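Local coordinates for protein taurocyamine kinase (Schistosoma mansoni, PDB 4WOD) that catalyses the reversible transfer of phosphate from ATP to taurocyamine, using magnesium, as a duplicated enzyme of the ATP:guanido phosphotransferase family, at residues Y664-R669 and Y683-K688; S119-L124 and R226-Q231; K401-G406 and T427-C432. The protein carries 4 engineered substitutions. All blocks are in the same frame, centred on the assembly; numbering follows the deposited sequence.

How the contacts relate
The three contacts sample both halves of a duplicated kinase and touch nowhere. Contacts 1 and 2 are both antiparallel strand pairs in the catalytic domains of the second and first repeat, with centres 60 Å apart. Contact 2 joins two inner strands and is buried; contact 1 joins an outermost (edge) strand to its neighbour and is only partly buried. Both carry arginines of predicted ATP sites, one held against a carboxylate in contact 1 and several grouped in contact 2. Contact 3, in the second N-terminal domain, is different in kind: two loops, without strand pairing, linked by glutamate side chains. It lies about 17 Å from contact 1 between nearest atoms.

Contact 1: Y664-R669 and Y683-K688; sequences YMLQAR and YDISNK
R669 and D684 meet at the last hydrogen-bonded pair of this antiparallel strand pairing, and both CB atoms project from the same face of the sheet. From CB, the R669 chain turns to put CG between the backbone N and the carbonyl carbon (chi1 64°), which swings it over the neighbouring strand. There R669 CG packs on D684 CB at 3.5 Å. CD continues over that methylene and NE passes 3.3 Å from D684 OD1, a close approach and not a hydrogen bond. CZ lies above the carboxylate carbon, and the chain ends with R669 NH2 3.1 Å from D684 OD2. The guanidinium and carboxylate planes are only 30° apart, so the groups overlap by their faces. OD2 stands well out of the guanidinium plane, and the salt bridge therefore acts through charge, without an N-H aimed at the oxygen. D684 OD1 has a second cationic partner in R640, which like R669 belongs to a predicted ATP site.

Strand 666-669 is an outermost (edge) strand of the eight-stranded antiparallel sheet of the second phosphagen kinase catalytic domain, with strand 682-687 beside it. The intervening residues 671-680 are not modelled, consistent with a mobile loop at the predicted ATP site. Backbone bonds fix the register: R669 O accepts from D684 N at 2.8 Å, Q667 O from S686 N at 3.0 Å. On the face of A668 and I685 the contacts are apolar. A668 CB sits 3.6 Å from I685 CD1 and also touches the Y683 ring obliquely, while L666 and I685 share M709 of helix 695-715. Before the strand, M665 closes helix 658-663 as the positive-phi residue of a Schellman motif, and its O accepts from K688 N at 2.9 Å.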
# COMPACT_ATOMS: atom_id res chain seq x y z
N TYR A 664 -18.34 31.62 15.78
CA TYR A 664 -17.18 32.38 15.33
C TYR A 664 -16.49 31.68 14.15
O TYR A 664 -15.42 32.10 13.71
CB TYR A 664 -16.22 32.61 16.49
CG TYR A 664 -16.70 33.68 17.45
CD1 TYR A 664 -16.23 34.98 17.35
CD2 TYR A 664 -17.63 33.39 18.44
CE1 TYR A 664 -16.66 35.96 18.22
CE2 TYR A 664 -18.08 34.36 19.31
CZ TYR A 664 -17.59 35.65 19.20
OH TYR A 664 -18.03 36.63 20.06
N MET A 665 -17.13 30.62 13.65
CA MET A 665 -16.71 29.92 12.43
C MET A 665 -15.25 29.46 12.54
O MET A 665 -14.42 29.72 11.66
CB MET A 665 -16.94 30.81 11.21
CG MET A 665 -18.43 31.07 10.96
SD MET A 665 -18.83 32.27 9.67
CE MET A 665 -18.31 33.81 10.44
N LEU A 666 -14.98 28.77 13.64
CA LEU A 666 -13.67 28.21 13.93
C LEU A 666 -13.75 26.70 13.94
O LEU A 666 -14.81 26.13 14.17
CB LEU A 666 -13.15 28.70 15.28
CG LEU A 666 -12.92 30.19 15.46
CD1 LEU A 666 -12.64 30.47 16.93
CD2 LEU A 666 -11.75 30.63 14.60
N GLN A 667 -12.61 26.07 13.70
CA GLN A 667 -12.50 24.62 13.82
C GLN A 667 -11.55 24.33 14.96
O GLN A 667 -10.57 25.05 15.15
CB GLN A 667 -12.01 24.00 12.52
CG GLN A 667 -11.52 22.57 12.68
CD GLN A 667 -10.55 22.15 11.59
OE1 GLN A 667 -10.96 21.78 10.49
NE2 GLN A 667 -9.25 22.20 11.90
N ALA A 668 -11.85 23.29 15.74
CA ALA A 668 -11.00 22.89 16.85
C ALA A 668 -10.59 21.43 16.73
O ALA A 668 -11.41 20.58 16.37
CB ALA A 668 -11.70 23.13 18.17
N ARG A 669 -9.33 21.13 17.02
CA ARG A 669 -8.85 19.74 17.04
C ARG A 669 -7.88 19.51 18.21
O ARG A 669 -6.95 20.30 18.42
CB ARG A 669 -8.21 19.36 15.70
CG ARG A 669 -6.95 20.14 15.36
CD ARG A 669 -6.32 19.74 14.02
NE ARG A 669 -5.10 20.51 13.75
CZ ARG A 669 -3.88 20.18 14.16
NH1 ARG A 669 -3.70 19.07 14.87
NH2 ARG A 669 -2.84 20.96 13.87
N TYR A 683 -5.74 22.88 22.36
CA TYR A 683 -6.46 22.72 21.10
C TYR A 683 -5.80 23.48 19.95
O TYR A 683 -5.29 24.59 20.13
CB TYR A 683 -7.90 23.21 21.23
CG TYR A 683 -8.87 22.22 21.82
CD1 TYR A 683 -8.46 21.27 22.74
CD2 TYR A 683 -10.21 22.24 21.45
CE1 TYR A 683 -9.36 20.36 23.28
CE2 TYR A 683 -11.11 21.34 21.98
CZ TYR A 683 -10.68 20.40 22.89
OH TYR A 683 -11.59 19.51 23.42
N ASP A 684 -5.82 22.88 18.77
CA ASP A 684 -5.47 23.62 17.56
C ASP A 684 -6.72 24.29 17.00
O ASP A 684 -7.66 23.62 16.58
CB ASP A 684 -4.84 22.69 16.52
CG ASP A 684 -4.36 23.44 15.31
OD1 ASP A 684 -5.20 23.72 14.42
OD2 ASP A 684 -3.16 23.77 15.24
N ILE A 685 -6.73 25.62 17.02
CA ILE A 685 -7.90 26.38 16.58
C ILE A 685 -7.60 27.09 15.26
O ILE A 685 -6.57 27.73 15.12
CB ILE A 685 -8.34 27.44 17.62
CG1 ILE A 685 -8.45 26.82 19.02
CG2 ILE A 685 -9.66 28.09 17.21
CD1 ILE A 685 -9.50 25.75 19.12
N SER A 686 -8.50 26.98 14.30
CA SER A 686 -8.28 27.68 13.04
C SER A 686 -9.58 28.28 12.49
O SER A 686 -10.66 27.86 12.88
CB SER A 686 -7.65 26.74 12.00
OG SER A 686 -8.43 25.57 11.84
N ASN A 687 -9.46 29.26 11.61
CA ASN A 687 -10.64 29.72 10.88
C ASN A 687 -11.15 28.60 10.01
O ASN A 687 -10.37 27.86 9.41
CB ASN A 687 -10.34 30.96 10.03
CG ASN A 687 -9.24 30.73 9.00
OD1 ASN A 687 -8.06 30.58 9.36
ND2 ASN A 687 -9.61 30.73 7.72
N LYS A 688 -12.47 28.47 9.93
CA LYS A 688 -13.03 27.46 9.05
C LYS A 688 -13.21 27.97 7.62
O LYS A 688 -13.05 27.22 6.66
CB LYS A 688 -14.35 26.96 9.62
CG LYS A 688 -14.77 25.60 9.09
CD LYS A 688 -16.20 25.27 9.51
CE LYS A 688 -17.05 26.53 9.64
NZ LYS A 688 -18.39 26.36 9.00

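Contact 2: S119-L124 and R226-Q231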
# COMPACT_ATOMS: atom_id res chain seq x y z
N SER A 119 0.55 -17.78 -19.08
CA SER A 119 0.50 -19.14 -18.57
C SER A 119 -0.26 -19.20 -17.26
O SER A 119 -0.50 -18.18 -16.60
CB SER A 119 1.92 -19.69 -18.38
OG SER A 119 2.62 -18.90 -17.43
N THR A 120 -0.65 -20.42 -16.91
CA THR A 120 -1.47 -20.70 -15.75
C THR A 120 -0.81 -21.87 -15.05
O THR A 120 -0.33 -22.80 -15.69
CB THR A 120 -2.93 -21.04 -16.14
OG1 THR A 120 -3.51 -19.94 -16.83
CG2 THR A 120 -3.77 -21.39 -14.91
N ARG A 121 -0.80 -21.82 -13.73
CA ARG A 121 -0.08 -22.82 -12.96
C ARG A 121 -0.81 -23.04 -11.63
O ARG A 121 -1.31 -22.09 -11.05
CB ARG A 121 1.37 -22.35 -12.77
CG ARG A 121 2.14 -22.92 -11.59
CD ARG A 121 3.58 -22.38 -11.57
NE ARG A 121 4.37 -22.83 -10.42
CZ ARG A 121 4.16 -22.47 -9.15
NH1 ARG A 121 3.19 -21.62 -8.85
NH2 ARG A 121 4.94 -22.94 -8.18
N VAL A 122 -0.92 -24.29 -11.18
CA VAL A 122 -1.41 -24.55 -9.82
C VAL A 122 -0.42 -25.48 -9.08
O VAL A 122 0.05 -26.49 -9.61
CB VAL A 122 -2.84 -25.16 -9.80
CG1 VAL A 122 -3.37 -25.22 -8.37
CG2 VAL A 122 -3.78 -24.33 -10.65
N ARG A 123 -0.10 -25.09 -7.86
CA ARG A 123 0.91 -25.77 -7.05
C ARG A 123 0.33 -26.20 -5.72
O ARG A 123 -0.47 -25.47 -5.12
CB ARG A 123 2.11 -24.84 -6.83
CG ARG A 123 3.17 -25.38 -5.87
CD ARG A 123 3.71 -24.28 -4.96
NE ARG A 123 2.89 -24.13 -3.75
CZ ARG A 123 2.86 -23.03 -3.00
NH1 ARG A 123 3.60 -21.97 -3.33
NH2 ARG A 123 2.08 -22.99 -1.92
N LEU A 124 0.71 -27.39 -5.26
CA LEU A 124 0.49 -27.81 -3.88
C LEU A 124 1.71 -28.55 -3.34
O LEU A 124 2.64 -28.90 -4.09
CB LEU A 124 -0.76 -28.68 -3.74
CG LEU A 124 -0.95 -29.93 -4.60
CD1 LEU A 124 -0.08 -31.12 -4.17
CD2 LEU A 124 -2.44 -30.31 -4.59
N ARG A 226 6.44 -31.36 -3.73
CA ARG A 226 5.78 -30.20 -4.29
C ARG A 226 5.28 -30.60 -5.67
O ARG A 226 6.06 -31.06 -6.51
CB ARG A 226 6.70 -28.97 -4.37
CG ARG A 226 5.90 -27.71 -4.67
CD ARG A 226 6.65 -26.38 -4.47
NE ARG A 226 7.22 -26.14 -3.14
CZ ARG A 226 6.59 -26.23 -1.96
NH1 ARG A 226 7.26 -25.94 -0.86
NH2 ARG A 226 5.32 -26.62 -1.86
N VAL A 227 3.97 -30.48 -5.87
CA VAL A 227 3.34 -30.86 -7.13
C VAL A 227 2.83 -29.62 -7.86
O VAL A 227 2.14 -28.76 -7.28
CB VAL A 227 2.20 -31.86 -6.90
CG1 VAL A 227 1.78 -32.49 -8.23
CG2 VAL A 227 2.63 -32.93 -5.91
N ILE A 228 3.18 -29.54 -9.14
CA ILE A 228 2.91 -28.38 -9.98
C ILE A 228 2.33 -28.81 -11.33
O ILE A 228 2.94 -29.63 -12.03
CB ILE A 228 4.20 -27.59 -10.22
CG1 ILE A 228 4.87 -27.26 -8.88
CG2 ILE A 228 3.93 -26.34 -11.07
CD1 ILE A 228 6.32 -26.92 -8.98
N SER A 229 1.14 -28.30 -11.64
CA SER A 229 0.53 -28.42 -12.97
C SER A 229 0.64 -27.07 -13.69
O SER A 229 0.45 -26.04 -13.07
CB SER A 229 -0.93 -28.87 -12.84
OG SER A 229 -1.56 -29.00 -14.10
N MET A 230 0.93 -27.06 -14.98
CA MET A 230 1.15 -25.84 -15.68
C MET A 230 1.00 -25.96 -17.19
O MET A 230 1.16 -26.98 -17.72
CB MET A 230 2.51 -25.30 -15.37
CG MET A 230 3.64 -26.09 -15.96
SD MET A 230 4.00 -27.60 -15.11
CE MET A 230 5.68 -27.94 -15.59
N GLN A 231 0.66 -24.87 -17.83
CA GLN A 231 0.60 -24.81 -19.30
C GLN A 231 0.50 -23.37 -19.78
O GLN A 231 0.11 -22.47 -19.03
CB GLN A 231 -0.59 -25.62 -19.83
CG GLN A 231 -1.94 -25.07 -19.41
CD GLN A 231 -3.07 -26.07 -19.61
OE1 GLN A 231 -2.92 -27.26 -19.33
NE2 GLN A 231 -4.21 -25.59 -20.10
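R123 and R226 lie against each other through their methylenes, R123 CD meeting R226 CD at 3.6 Å, where two inner strands pair in the antiparallel sheet of the first phosphagen kinase catalytic domain. Six backbone bonds join the strands at T120-Q231, V122-S229 and L124-V227, the shortest being V227 N to L124 O at 2.7 Å.

The L124 end is tightly packed. L124 and V227 run side by side in the same direction, with L124 CD1 3.6 Å from V227 CB; V122 and V227 on the same face press on L243 of helix 236-251. Beside this, the guanidinium planes of R123 and R226, 4.0 Å apart from R123 NE to R226 NH2, are turned 53° against each other. Both arginines belong to predicted ATP sites, and such a grouping probably suits an anionic nucleotide. R226 also touches the bound arginine and has its NH1 held by D223, whereas R123 NH2 is fixed by N271 and the carbonyl of T275. Bends at chi2 and chi3 (87° for the latter) take the R123 chain out of an extended path, and its buried NE has no polar partner in the model.

Toward the S119-Q231 end the packing is sparser and most residues are partly exposed. R121, chain extended from CG to NE, lays NE 3.6 Å from I228 CG2. Beside it, M230 bends at chi2 and leads away toward F183; of its side chain, CB is the atom near R121, 4.1 Å from R121 CB. At the very end, S119 CB comes within 3.4 Å of Q231 O.

Contact 3: K401-G406 and T427-C432; sequences KRTTHG and TGEAEC
E429 and E431 reach from one loop to three successive residues of the other, T403 to H405. E429 OE1 receives H405 ND1 at 2.9 Å in a nearly straight bond (172°), in the ring plane and on the syn lone pair. E429 OE2 faces T403 OG1 at a modelled 2.4 Å, too short to be taken literally, and has a weak bond from H405 N. E431 takes T404 with both oxygens: T404 N meets OE2 at 2.9 Å from above the carboxylate plane, and T404 OG1 meets OE1 at 3.0 Å on the syn side.

Behind these groups, type I turns T403-G406 and E429-C432 present the partners, the first closed by G406 N to T403 O at 3.0 Å. E429 CG lies between its backbone N and carbonyl carbon (chi1 68°), and the extended chain beyond carries the carboxylate across. Further out, T403 OG1 accepts from A407 N, and T427 is tied to C630, next to the predicted active-site C631. By sequence, T427-C432 follows the counterpart of the loop A59-R63 that lines the arginine pocket in the first repeat. Two carboxylates near H405, with ND1 as the donor, would probably favour a protonated imidazole.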
# COMPACT_ATOMS: atom_id res chain seq x y z
N LYS A 401 -15.39 12.72 -21.03
CA LYS A 401 -14.90 14.07 -21.27
C LYS A 401 -13.54 14.26 -20.60
O LYS A 401 -13.30 13.75 -19.50
CB LYS A 401 -15.91 15.11 -20.77
CG LYS A 401 -15.47 16.55 -21.03
CD LYS A 401 -16.60 17.41 -21.57
CE LYS A 401 -16.13 18.28 -22.75
NZ LYS A 401 -14.78 18.86 -22.51
N ARG A 402 -12.64 14.98 -21.27
CA ARG A 402 -11.34 15.33 -20.69
C ARG A 402 -11.11 16.82 -20.80
O ARG A 402 -11.62 17.46 -21.73
CB ARG A 402 -10.20 14.58 -21.38
CG ARG A 402 -10.29 13.06 -21.30
CD ARG A 402 -8.90 12.42 -21.10
NE ARG A 402 -9.04 10.99 -20.81
CZ ARG A 402 -8.24 10.31 -20.01
NH1 ARG A 402 -7.20 10.90 -19.40
NH2 ARG A 402 -8.46 9.01 -19.81
N THR A 403 -10.34 17.37 -19.87
CA THR A 403 -9.83 18.73 -20.05
C THR A 403 -8.81 18.72 -21.17
O THR A 403 -8.40 17.67 -21.66
CB THR A 403 -9.18 19.29 -18.78
OG1 THR A 403 -8.05 18.48 -18.44
CG2 THR A 403 -10.17 19.29 -17.64
N THR A 404 -8.36 19.91 -21.55
CA THR A 404 -7.45 20.06 -22.67
C THR A 404 -6.19 19.26 -22.42
O THR A 404 -5.58 18.74 -23.36
CB THR A 404 -7.10 21.56 -22.92
OG1 THR A 404 -8.31 22.30 -23.12
CG2 THR A 404 -6.25 21.70 -24.16
N HIS A 405 -5.83 19.11 -21.15
CA HIS A 405 -4.58 18.45 -20.83
C HIS A 405 -4.76 17.09 -20.16
O HIS A 405 -3.80 16.49 -19.69
CB HIS A 405 -3.75 19.39 -19.98
CG HIS A 405 -3.63 20.75 -20.60
ND1 HIS A 405 -4.02 21.91 -19.95
CD2 HIS A 405 -3.24 21.13 -21.84
CE1 HIS A 405 -3.83 22.94 -20.75
NE2 HIS A 405 -3.35 22.50 -21.90
N GLY A 406 -5.99 16.59 -20.16
CA GLY A 406 -6.21 15.18 -19.87
C GLY A 406 -6.89 14.79 -18.57
O GLY A 406 -6.97 13.60 -18.25
N THR A 427 -9.05 17.60 -7.79
CA THR A 427 -9.06 17.92 -9.22
C THR A 427 -7.70 17.67 -9.90
O THR A 427 -6.68 17.48 -9.22
CB THR A 427 -9.49 19.38 -9.42
OG1 THR A 427 -8.55 20.24 -8.77
CG2 THR A 427 -10.89 19.61 -8.81
N GLY A 428 -7.68 17.64 -11.23
CA GLY A 428 -6.47 17.31 -11.99
C GLY A 428 -5.72 18.51 -12.54
O GLY A 428 -4.53 18.42 -12.85
N GLU A 429 -6.41 19.63 -12.69
CA GLU A 429 -5.80 20.89 -13.16
C GLU A 429 -6.84 22.00 -13.03
O GLU A 429 -8.02 21.72 -12.86
CB GLU A 429 -5.32 20.77 -14.61
CG GLU A 429 -6.42 20.64 -15.64
CD GLU A 429 -5.89 20.82 -17.05
OE1 GLU A 429 -5.10 21.77 -17.25
OE2 GLU A 429 -6.23 20.01 -17.94
N ALA A 430 -6.40 23.25 -13.14
CA ALA A 430 -7.28 24.39 -12.95
C ALA A 430 -8.48 24.34 -13.87
O ALA A 430 -9.57 24.77 -13.48
CB ALA A 430 -6.51 25.70 -13.18
N GLU A 431 -8.28 23.82 -15.08
CA GLU A 431 -9.34 23.82 -16.10
C GLU A 431 -10.53 22.95 -15.66
O GLU A 431 -11.65 23.09 -16.16
CB GLU A 431 -8.79 23.33 -17.44
CG GLU A 431 -9.77 23.49 -18.60
CD GLU A 431 -9.25 22.91 -19.90
OE1 GLU A 431 -8.10 23.25 -20.27
OE2 GLU A 431 -9.96 22.11 -20.54
N CYS A 432 -10.28 22.05 -14.72
CA CYS A 432 -11.34 21.22 -14.17
C CYS A 432 -12.51 22.06 -13.67
O CYS A 432 -13.68 21.65 -13.80
CB CYS A 432 -10.77 20.34 -13.05
SG CYS A 432 -9.80 18.93 -13.64